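Local coordinates for protein ribokinase, putative (Burkholderia thailandensis, PDB 3B1N) that probably acts as a nucleoside kinase of the pfkB (ribokinase) family, using ATP to phosphorylate nucleosides, and here holds ADP together with the nucleoside mizoribine, at residues P96-A101 and P119-Q124; G7-D12 and G68-V73. One frame throughout, in Å; residues are numbered along the deposited sequence.

Contact 2 comes first along the chain and is closed before contact 1 opens, yet their centres lie only about 7 Å apart. Contact 2 sits where strands 3-6 and 64-71, neighbours in the large mixed sheet, separate, and where strand 10-16 of the small four-stranded sheet begins. Contact 1 joins the loop leading into strand 101-107 with the turn that follows strand 113-118; both are strands of that small sheet. The two contacts touch directly: T69 OG1 is probably hydrogen-bonded to A121 O at 2.8 Å, and Y11 N to A101 O at 3.0 Å. Both therefore belong to the junction between the large sheet and the lid-like small one, beside the mizoribine.

Contact 1: residues P96-A101 and P119-Q124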
# COMPACT_ATOMS: atom_id res chain seq x y z
N PRO B 96 19.69 5.07 -20.43
CA PRO B 96 18.82 5.20 -21.61
C PRO B 96 17.72 4.18 -21.64
O PRO B 96 17.87 3.08 -21.11
CB PRO B 96 19.78 4.95 -22.81
CG PRO B 96 21.08 5.21 -22.28
CD PRO B 96 21.10 4.95 -20.79
N ASP B 97 16.58 4.59 -22.20
CA ASP B 97 15.47 3.66 -22.47
C ASP B 97 15.00 2.89 -21.24
O ASP B 97 14.57 1.71 -21.30
CB ASP B 97 15.84 2.69 -23.63
CG ASP B 97 14.65 1.92 -24.15
OD1 ASP B 97 14.75 0.67 -24.33
OD2 ASP B 97 13.60 2.57 -24.34
N THR B 98 15.05 3.58 -20.10
CA THR B 98 14.73 2.96 -18.79
C THR B 98 13.81 3.91 -18.03
O THR B 98 13.92 5.14 -18.20
CB THR B 98 16.05 2.73 -17.98
OG1 THR B 98 16.89 1.85 -18.71
CG2 THR B 98 15.82 2.09 -16.63
N TYR B 99 12.93 3.34 -17.20
CA TYR B 99 12.09 4.17 -16.32
C TYR B 99 12.81 4.41 -15.00
O TYR B 99 13.53 3.53 -14.53
CB TYR B 99 10.72 3.53 -16.06
CG TYR B 99 9.80 3.60 -17.28
CD1 TYR B 99 8.83 4.60 -17.36
CD2 TYR B 99 9.90 2.66 -18.31
CE1 TYR B 99 7.95 4.64 -18.47
CE2 TYR B 99 9.06 2.73 -19.42
CZ TYR B 99 8.11 3.72 -19.47
OH TYR B 99 7.27 3.78 -20.55
N SER B 100 12.58 5.58 -14.40
CA SER B 100 13.05 5.80 -13.04
C SER B 100 12.28 4.96 -12.04
O SER B 100 11.13 4.55 -12.30
CB SER B 100 12.92 7.29 -12.68
OG SER B 100 13.52 8.09 -13.68
N ALA B 101 12.90 4.77 -10.87
CA ALA B 101 12.23 4.13 -9.72
C ALA B 101 10.90 4.78 -9.40
O ALA B 101 10.75 5.99 -9.48
CB ALA B 101 13.13 4.16 -8.48
N PRO B 119 11.82 -0.85 -8.94
CA PRO B 119 13.16 -0.27 -8.94
C PRO B 119 13.52 0.46 -10.20
O PRO B 119 14.17 1.49 -10.09
CB PRO B 119 14.10 -1.45 -8.66
CG PRO B 119 13.26 -2.65 -8.92
CD PRO B 119 11.85 -2.30 -8.70
N GLY B 120 13.15 -0.05 -11.38
CA GLY B 120 13.58 0.62 -12.60
C GLY B 120 15.10 0.84 -12.57
O GLY B 120 15.89 -0.06 -12.23
N ALA B 121 15.48 2.06 -12.90
CA ALA B 121 16.89 2.43 -13.00
C ALA B 121 17.67 2.22 -11.70
O ALA B 121 18.89 2.05 -11.73
CB ALA B 121 17.01 3.87 -13.45
N MET B 122 17.00 2.21 -10.55
CA MET B 122 17.67 1.93 -9.32
C MET B 122 18.39 0.58 -9.27
O MET B 122 19.38 0.42 -8.55
CB MET B 122 16.69 2.10 -8.14
CG MET B 122 17.41 1.99 -6.75
SD MET B 122 16.26 1.88 -5.35
CE MET B 122 15.88 0.13 -5.31
N MET B 123 17.92 -0.37 -10.09
CA MET B 123 18.53 -1.71 -10.13
C MET B 123 20.00 -1.63 -10.53
O MET B 123 20.78 -2.54 -10.20
CB MET B 123 17.81 -2.64 -11.10
CG MET B 123 16.43 -2.94 -10.74
SD MET B 123 15.84 -4.40 -11.67
CE MET B 123 17.23 -4.78 -12.77
N GLN B 124 20.37 -0.56 -11.24
CA GLN B 124 21.77 -0.39 -11.74
C GLN B 124 22.56 0.62 -10.91
O GLN B 124 23.57 1.12 -11.40
CB GLN B 124 21.81 0.06 -13.21
CG GLN B 124 20.81 -0.68 -14.14
CD GLN B 124 20.97 -2.16 -14.08
OE1 GLN B 124 22.05 -2.68 -13.86
NE2 GLN B 124 19.85 -2.89 -14.27
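T98 and A121 meet through their methyl groups, with CG2 of T98 3.8 Å from CB of A121. With CG2 anti to the backbone N, the methyl lies over the start of the 3-10 turn, while OG1 turns back along its own loop to donate to P96 O at 2.9 Å, from above that carbonyl's plane, which helps fix the rotation.

The one hydrogen bond between the segments runs from A121 N to Y99 O, 2.9 Å long. It arrives almost in line with the carbonyl (C=O...N 164°), although the N-H itself is bent, at 144°. G120 CA also comes within 3.5 Å of Y99 O in a CH...O contact; with its positive phi and no side chain, this glycine lets the backbones close up. Further along, A101 CB rests 3.3 Å from P119 O, the carbonyl that accepts M122 N within the turn, and 4.1 Å from CB of M122. M122 then leads away: with CG anti to the backbone N (chi1 -172°), the extended chain brings SD to S8, and the bend at chi3 turns CE off that line, close to the bound mizoribine; F117 touches this side chain too. S100 OG points elsewhere, bonded to D74 and G71.

This is a 3-10 turn docked on a neighbouring loop at the edge of the nucleoside pocket in a pfkB-family kinase, with M122 forming part of the wall of the site.

Contact 2: residues G7-D12 and G68-V73; sequences GSIAYD and GTLGAV. With MZR (5-hydroxy-1-(beta-D-ribofuranosyl)-1H-imidazole-4-carboxamide), chain F.
G68, with no side chain, lets I9 CD1 lie directly against its backbone, 3.7 Å from the glycine CA; the extended chi2 of I9 (173°) carries CD1 there. T69 turns its side chain away from 7-12, and its backbone faces that segment through water. One water accepts from T69 N and probably donates to G7 O; a second donates to both T69 O and I9 O, each at 2.7 Å; a third accepts from I9 N at 2.9 Å and probably donates to T69 O. Strands 3-6 and 64-71 are parallel neighbours in the Rossmann-like sheet of the ribokinase fold, and here, past the end of strand 3-6, water fills in as the chains diverge toward the lid. L70 restores direct packing: its CD2 meets I9 CG2, which stands anti to the backbone N, at 3.6 Å, the two side chains crossing at about a right angle, with Y78 and V92 touching both. V73 reaches Y99. On 7-12, S8 and D12 serve the mizoribine instead: S8 OG pairs with its O3 at 2.6 Å and is also bonded to C49 N, while D12 OD1 and OD2 take the ribose O2' and O3', at 2.8 and 2.5 Å.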
# COMPACT_ATOMS: atom_id res chain seq x y z
N GLY B 7 21.72 6.98 -2.51
CA GLY B 7 20.44 6.34 -2.20
C GLY B 7 19.54 6.43 -3.40
O GLY B 7 19.92 6.91 -4.47
N SER B 8 18.32 5.94 -3.23
CA SER B 8 17.35 5.95 -4.33
C SER B 8 16.96 7.35 -4.77
O SER B 8 16.92 8.30 -3.97
CB SER B 8 16.10 5.18 -3.94
OG SER B 8 15.51 5.76 -2.79
N ILE B 9 16.61 7.48 -6.05
CA ILE B 9 16.03 8.71 -6.59
C ILE B 9 14.77 8.24 -7.31
O ILE B 9 14.88 7.38 -8.20
CB ILE B 9 16.97 9.42 -7.60
CG1 ILE B 9 18.34 9.69 -6.94
CG2 ILE B 9 16.32 10.77 -7.96
CD1 ILE B 9 19.40 10.23 -7.94
N ALA B 10 13.60 8.69 -6.85
CA ALA B 10 12.34 8.00 -7.25
C ALA B 10 11.21 8.95 -7.33
O ALA B 10 11.24 10.05 -6.75
CB ALA B 10 12.03 6.86 -6.22
N TYR B 11 10.17 8.54 -8.07
CA TYR B 11 8.89 9.24 -8.03
C TYR B 11 7.96 8.48 -7.11
O TYR B 11 7.81 7.27 -7.23
CB TYR B 11 8.31 9.26 -9.46
CG TYR B 11 9.10 10.13 -10.39
CD1 TYR B 11 9.22 11.51 -10.17
CD2 TYR B 11 9.81 9.58 -11.45
CE1 TYR B 11 9.95 12.31 -11.03
CE2 TYR B 11 10.57 10.38 -12.32
CZ TYR B 11 10.63 11.74 -12.11
OH TYR B 11 11.34 12.56 -12.95
N ASP B 12 7.33 9.24 -6.21
CA ASP B 12 6.48 8.66 -5.18
C ASP B 12 5.00 8.88 -5.47
O ASP B 12 4.61 9.99 -5.80
CB ASP B 12 6.78 9.28 -3.80
CG ASP B 12 8.13 8.90 -3.26
OD1 ASP B 12 8.76 7.95 -3.73
OD2 ASP B 12 8.49 9.52 -2.26
N GLY B 68 23.06 8.58 -7.49
CA GLY B 68 21.98 7.60 -7.76
C GLY B 68 21.72 7.52 -9.23
O GLY B 68 22.29 8.30 -10.04
N THR B 69 20.84 6.58 -9.61
CA THR B 69 20.49 6.41 -11.01
C THR B 69 19.02 6.73 -11.28
O THR B 69 18.14 6.40 -10.45
CB THR B 69 20.78 4.93 -11.45
OG1 THR B 69 20.31 4.04 -10.43
CG2 THR B 69 22.28 4.71 -11.56
N LEU B 70 18.78 7.41 -12.41
CA LEU B 70 17.45 7.73 -12.96
C LEU B 70 17.29 7.06 -14.34
O LEU B 70 18.29 6.59 -14.93
CB LEU B 70 17.25 9.24 -13.15
CG LEU B 70 16.99 9.97 -11.82
CD1 LEU B 70 17.14 11.50 -12.15
CD2 LEU B 70 15.58 9.64 -11.32
N GLY B 71 16.05 6.97 -14.81
CA GLY B 71 15.80 6.35 -16.14
C GLY B 71 15.47 7.45 -17.14
O GLY B 71 14.65 8.31 -16.84
N ALA B 72 16.08 7.43 -18.33
CA ALA B 72 15.85 8.48 -19.31
C ALA B 72 14.42 8.74 -19.72
O ALA B 72 14.08 9.85 -20.12
CB ALA B 72 16.70 8.22 -20.57
N VAL B 73 13.57 7.72 -19.67
CA VAL B 73 12.22 7.90 -20.16
C VAL B 73 11.53 9.00 -19.39
O VAL B 73 10.75 9.76 -19.96
CB VAL B 73 11.39 6.59 -20.08
CG1 VAL B 73 9.87 6.82 -20.47
CG2 VAL B 73 12.00 5.55 -20.96
N1 MZR F . 14.62 1.17 -1.70
O3 MZR F . 14.13 3.91 -1.58
C4 MZR F . 12.88 3.42 -1.15
C5 MZR F . 12.53 2.03 -1.00
C6 MZR F . 13.40 0.88 -1.29
O6 MZR F . 12.88 -0.24 -1.14
N7 MZR F . 11.24 2.08 -0.57
C8 MZR F . 10.87 3.38 -0.46
N9 MZR F . 11.88 4.22 -0.82
C1' MZR F . 11.86 5.70 -0.79
C2' MZR F . 10.65 6.40 -1.40
O2' MZR F . 11.00 6.69 -2.74
C3' MZR F . 10.46 7.61 -0.45
O3' MZR F . 10.60 8.90 -1.04
C4' MZR F . 11.49 7.41 0.64
O4' MZR F . 11.76 6.02 0.59
C5' MZR F . 10.94 7.80 1.99
O5' MZR F . 12.02 7.60 2.94
O HOH W 1 20.11 5.19 -6.77
O HOH W 2 15.45 6.02 -10.49
O HOH W 3 17.59 5.34 -7.81